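Local coordinates for collagen alpha1(xviii) chain (Mus musculus, PDB 1DY0), which is the endostatin fragment of collagen XVIII, a zinc-binding domain that inhibits angiogenesis, at residues A[11-16]-A[74-79]; A[47-52]-A[178-183]. The protein carries 2 engineered substitutions. All blocks are in the same frame, centred on the assembly; numbering follows the deposited sequence.

Interaction 1 (A[11-16]-A[74-79]); sequences QPVLHL and PIVNLK. With ZN (zinc ion), chain B.
Leu-14 and His-15 pair in parallel with Ile-75 and Val-76, joining strands 14-18 and 75-76 inside the five-stranded mixed sheet of endostatin, whose family belongs to the C-type lectin clan. Three backbone hydrogen bonds hold the pair: Leu-14 N to Pro-74 O at 3.0 Å, Val-76 N to Leu-14 O at 2.9 Å, and Leu-16 N to Val-76 O at 2.9 Å. Beyond the last of them, one water carries the pairing on, donating to Leu-16 O and accepting from Leu-78 N.

On the sheet face of His-15 and Val-76, Val-76 lays CG2 over one face of the imidazole, toward its rim, a CH-pi contact 3.9 Å from CG2 to the ring centroid. The same methyl also touches Val-13 CG2, while Val-13 CG1 crosses to Pro-74 CG at 4.0 Å. On the other face, that of Leu-14 and Ile-75, Ile-75 sets CG1 beside its backbone N (chi1 -53°), and from there CD1 reaches Leu-14 CB at 3.8 Å; Ile-75 CG2 lies against Leu-16 CB.

With chi1 at -64°, the His-15 ring stands beside its own backbone N and presents NE2 to the zinc ion at 2.1 Å, the metal's other ligands being His-7, Asp-9 and Asp-80. Asn-77 O sits at the ring edge near CD2, and ND1 is probably hydrogen-bonded to Glu-179 OE1. Metal on one nitrogen and carboxylate on the other fix the ring's rotation, and the carboxylate would probably make the imidazole a stronger electron donor to zinc.

Interaction 2 (A[47-52]-A[178-183]); sequences SGTFRA and IENSFM
Glu-179 OE2 takes a hydrogen bond from a water at 2.8 Å, and that water in turn accepts from Gly-48 N, linking the carboxylate to the facing segment, while OE1 probably accepts from ND1 of His-15 on the neighbouring strand. Gly-48 CA comes within 3.3 Å of Glu-179 OE2. The glutamate reaches this place extended, CG anti to the backbone N (chi1 -161°), and runs across the ring of Phe-50. Its CB stands over one face, toward the rim, in a CH-pi contact 4.2 Å from CB to the ring centroid; farther along, CD passes CZ, with the carboxylate plane 24° from that of the ring. The bridging water lies at the ring's edge, in its plane.

Phe-50 and Glu-179 form an antiparallel non-hydrogen-bonded pair, next to the hydrogen-bonded pair Arg-51 and Ile-178, so that strand 50-52, outermost in the mixed sheet, lines up on strand 176-179. Ile-178 N to Arg-51 O is short, 2.8 Å, whereas the return bond from Arg-51 N to Ile-178 O, at 3.1 Å, enters 32° from the carbonyl plane. Past the strand end, Asn-180 N still reaches Thr-49 O at 3.0 Å, and Asn-180 OD1 lies against Thr-49 CB at 3.2 Å.

Helix 29-42 covers the outer strand: Ala-41 touches Phe-50, Ala-33 and Cys-37 touch Ala-52, and Asp-34 forms a salt bridge with NE of Arg-51.

How the interactions relate
Interactions 1 and 2 belong to one sheet, their centres about 10 Å apart, and meet where strand 14-18 runs antiparallel beside strand 176-179. A polar link joins them: His-15 ND1 lies 2.9 Å from Glu-179 OE1, a probable hydrogen bond that makes the glutamate of interaction 2 a second-shell residue of the zinc ligand in interaction 1, its side chain about 7 Å from the metal. Phe-50 also touches His-15, so both contacts pack around the imidazole. Farther on, van der Waals contacts continue the join, Leu-14 CD2 approaching Ser-181 C at 3.5 Å and Val-13 O meeting Phe-182 CB at 3.3 Å.

Interaction 1 (A[11-16]-A[74-79])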
# COMPACT_ATOMS: atom_id res chain seq x y z
N GLN A 11 -4.27 -12.25 -17.55
CA GLN A 11 -5.48 -12.46 -16.76
C GLN A 11 -5.65 -11.17 -15.95
O GLN A 11 -4.66 -10.50 -15.64
CB GLN A 11 -5.28 -13.63 -15.79
CG GLN A 11 -6.44 -14.62 -15.73
CD GLN A 11 -6.08 -15.98 -16.31
OE1 GLN A 11 -4.89 -16.30 -16.50
NE2 GLN A 11 -7.09 -16.80 -16.58
N PRO A 12 -6.89 -10.78 -15.65
CA PRO A 12 -7.10 -9.54 -14.88
C PRO A 12 -6.58 -9.68 -13.44
O PRO A 12 -6.93 -10.65 -12.75
CB PRO A 12 -8.62 -9.38 -14.91
CG PRO A 12 -9.03 -10.06 -16.18
CD PRO A 12 -8.18 -11.30 -16.14
N VAL A 13 -5.72 -8.75 -13.02
CA VAL A 13 -5.14 -8.72 -11.67
C VAL A 13 -4.73 -7.29 -11.34
O VAL A 13 -4.48 -6.48 -12.24
CB VAL A 13 -3.84 -9.60 -11.50
CG1 VAL A 13 -4.12 -11.05 -11.79
CG2 VAL A 13 -2.72 -9.09 -12.36
N LEU A 14 -4.67 -6.99 -10.04
CA LEU A 14 -4.26 -5.69 -9.54
C LEU A 14 -3.01 -5.93 -8.71
O LEU A 14 -3.01 -6.79 -7.83
CB LEU A 14 -5.37 -5.07 -8.67
CG LEU A 14 -6.69 -4.68 -9.34
CD1 LEU A 14 -7.63 -4.11 -8.31
CD2 LEU A 14 -6.45 -3.66 -10.44
N HIS A 15 -1.93 -5.21 -8.99
CA HIS A 15 -0.69 -5.39 -8.24
C HIS A 15 -0.57 -4.51 -7.02
O HIS A 15 -0.89 -3.32 -7.06
CB HIS A 15 0.54 -5.16 -9.14
CG HIS A 15 0.66 -6.13 -10.27
ND1 HIS A 15 -0.02 -5.99 -11.46
CD2 HIS A 15 1.39 -7.27 -10.39
CE1 HIS A 15 0.28 -7.00 -12.26
NE2 HIS A 15 1.12 -7.79 -11.63
N LEU A 16 -0.13 -5.11 -5.92
CA LEU A 16 0.12 -4.38 -4.68
C LEU A 16 1.62 -4.49 -4.50
O LEU A 16 2.14 -5.58 -4.25
CB LEU A 16 -0.60 -5.05 -3.51
CG LEU A 16 -0.54 -4.30 -2.17
CD1 LEU A 16 -1.03 -2.88 -2.36
CD2 LEU A 16 -1.41 -5.04 -1.16
N PRO A 74 -8.32 -10.44 -8.52
CA PRO A 74 -7.36 -10.76 -7.47
C PRO A 74 -6.22 -9.77 -7.31
O PRO A 74 -5.75 -9.15 -8.27
CB PRO A 74 -6.85 -12.15 -7.88
CG PRO A 74 -7.13 -12.22 -9.35
CD PRO A 74 -8.48 -11.57 -9.44
N ILE A 75 -5.81 -9.57 -6.06
CA ILE A 75 -4.71 -8.67 -5.73
C ILE A 75 -3.50 -9.59 -5.70
O ILE A 75 -3.52 -10.61 -5.01
CB ILE A 75 -4.90 -8.02 -4.33
CG1 ILE A 75 -6.28 -7.36 -4.23
CG2 ILE A 75 -3.82 -6.98 -4.07
CD1 ILE A 75 -6.54 -6.32 -5.29
N VAL A 76 -2.48 -9.26 -6.49
CA VAL A 76 -1.28 -10.08 -6.55
C VAL A 76 -0.06 -9.23 -6.25
O VAL A 76 -0.13 -8.01 -6.27
CB VAL A 76 -1.13 -10.73 -7.95
CG1 VAL A 76 -2.36 -11.56 -8.30
CG2 VAL A 76 -0.90 -9.66 -9.01
N ASN A 77 1.05 -9.88 -5.90
CA ASN A 77 2.28 -9.15 -5.62
C ASN A 77 3.07 -8.98 -6.90
O ASN A 77 2.58 -9.29 -7.99
CB ASN A 77 3.11 -9.84 -4.52
CG ASN A 77 3.52 -11.27 -4.87
OD1 ASN A 77 3.84 -11.58 -6.02
ND2 ASN A 77 3.54 -12.13 -3.87
N LEU A 78 4.28 -8.45 -6.79
CA LEU A 78 5.11 -8.22 -7.96
C LEU A 78 5.25 -9.47 -8.81
O LEU A 78 5.23 -9.40 -10.04
CB LEU A 78 6.49 -7.76 -7.53
CG LEU A 78 7.34 -7.30 -8.72
CD1 LEU A 78 6.74 -6.02 -9.29
CD2 LEU A 78 8.78 -7.11 -8.28
N LYS A 79 5.36 -10.61 -8.14
CA LYS A 79 5.55 -11.89 -8.81
C LYS A 79 4.26 -12.63 -9.15
O LYS A 79 4.27 -13.84 -9.38
CB LYS A 79 6.49 -12.77 -7.99
CG LYS A 79 7.89 -12.17 -7.82
CD LYS A 79 8.80 -13.10 -7.05
ZN ZN B . 1.73 -9.26 -13.02
O HOH W 1 4.85 -6.85 -4.43

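Interaction 2 (A[47-52]-A[178-183])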
# COMPACT_ATOMS: atom_id res chain seq x y z
N SER A 47 3.06 -1.23 -16.69
CA SER A 47 2.29 -0.31 -17.52
C SER A 47 1.10 0.34 -16.82
O SER A 47 0.64 1.40 -17.24
CB SER A 47 1.79 -1.07 -18.76
OG SER A 47 1.11 -2.26 -18.38
N GLY A 48 0.62 -0.29 -15.75
CA GLY A 48 -0.53 0.22 -15.01
C GLY A 48 -0.36 1.55 -14.32
O GLY A 48 0.72 2.14 -14.32
N THR A 49 -1.46 2.06 -13.77
CA THR A 49 -1.46 3.33 -13.05
C THR A 49 -1.35 3.03 -11.55
O THR A 49 -2.29 2.52 -10.94
CB THR A 49 -2.77 4.11 -13.32
OG1 THR A 49 -2.83 4.46 -14.71
CG2 THR A 49 -2.85 5.36 -12.45
N PHE A 50 -0.21 3.36 -10.96
CA PHE A 50 0.02 3.09 -9.54
C PHE A 50 -0.14 4.28 -8.63
O PHE A 50 0.36 5.37 -8.91
CB PHE A 50 1.38 2.42 -9.34
CG PHE A 50 1.42 0.99 -9.80
CD1 PHE A 50 1.54 0.68 -11.15
CD2 PHE A 50 1.28 -0.05 -8.89
CE1 PHE A 50 1.51 -0.62 -11.58
CE2 PHE A 50 1.26 -1.36 -9.32
CZ PHE A 50 1.37 -1.65 -10.66
N ARG A 51 -0.87 4.07 -7.54
CA ARG A 51 -1.09 5.10 -6.55
C ARG A 51 -0.79 4.55 -5.17
O ARG A 51 -0.79 3.34 -4.98
CB ARG A 51 -2.52 5.62 -6.64
CG ARG A 51 -2.79 6.33 -7.97
CD ARG A 51 -4.08 7.09 -7.95
NE ARG A 51 -4.11 8.08 -6.88
CZ ARG A 51 -5.21 8.45 -6.22
NH1 ARG A 51 -6.38 7.89 -6.53
NH2 ARG A 51 -5.13 9.36 -5.25
N ALA A 52 -0.45 5.43 -4.23
CA ALA A 52 -0.14 5.01 -2.88
C ALA A 52 -1.35 4.42 -2.14
O ALA A 52 -2.49 4.87 -2.28
CB ALA A 52 0.48 6.16 -2.09
N ILE A 178 -0.86 0.55 -5.05
CA ILE A 178 -1.89 -0.30 -5.63
C ILE A 178 -2.27 0.22 -7.01
O ILE A 178 -2.37 1.42 -7.24
CB ILE A 178 -3.16 -0.31 -4.72
CG1 ILE A 178 -4.23 -1.22 -5.30
CG2 ILE A 178 -3.70 1.12 -4.53
CD1 ILE A 178 -3.95 -2.72 -5.17
N GLU A 179 -2.43 -0.71 -7.95
CA GLU A 179 -2.80 -0.38 -9.31
C GLU A 179 -4.26 -0.00 -9.22
O GLU A 179 -5.00 -0.61 -8.44
CB GLU A 179 -2.61 -1.63 -10.17
CG GLU A 179 -2.51 -1.41 -11.65
CD GLU A 179 -1.91 -2.60 -12.36
OE1 GLU A 179 -1.66 -3.64 -11.70
OE2 GLU A 179 -1.67 -2.50 -13.58
N ASN A 180 -4.69 1.02 -9.96
CA ASN A 180 -6.08 1.47 -9.86
C ASN A 180 -7.11 0.72 -10.73
O ASN A 180 -8.32 0.78 -10.47
CB ASN A 180 -6.17 2.98 -10.07
CG ASN A 180 -6.56 3.36 -11.47
OD1 ASN A 180 -5.74 3.32 -12.38
ND2 ASN A 180 -7.83 3.71 -11.66
N SER A 181 -6.63 0.03 -11.76
CA SER A 181 -7.47 -0.75 -12.68
C SER A 181 -6.53 -1.73 -13.41
O SER A 181 -5.33 -1.50 -13.49
CB SER A 181 -8.22 0.15 -13.67
OG SER A 181 -7.40 1.20 -14.15
N PHE A 182 -7.07 -2.84 -13.90
CA PHE A 182 -6.21 -3.82 -14.53
C PHE A 182 -5.83 -3.60 -15.98
O PHE A 182 -6.56 -2.97 -16.75
CB PHE A 182 -6.71 -5.26 -14.32
CG PHE A 182 -7.81 -5.69 -15.24
CD1 PHE A 182 -7.52 -6.18 -16.51
CD2 PHE A 182 -9.13 -5.57 -14.85
CE1 PHE A 182 -8.54 -6.57 -17.37
CE2 PHE A 182 -10.16 -5.95 -15.70
CZ PHE A 182 -9.87 -6.44 -16.98
N MET A 183 -4.60 -4.08 -16.26
CA MET A 183 -3.91 -4.07 -17.57
C MET A 183 -4.12 -2.85 -18.48
O MET A 183 -3.21 -1.96 -18.65
CB MET A 183 -4.27 -5.33 -18.36
CG MET A 183 -3.08 -6.06 -18.91
SD MET A 183 -3.68 -7.20 -20.19
CE MET A 183 -3.11 -6.39 -21.71
O HOH W 2 1.04 -2.92 -14.14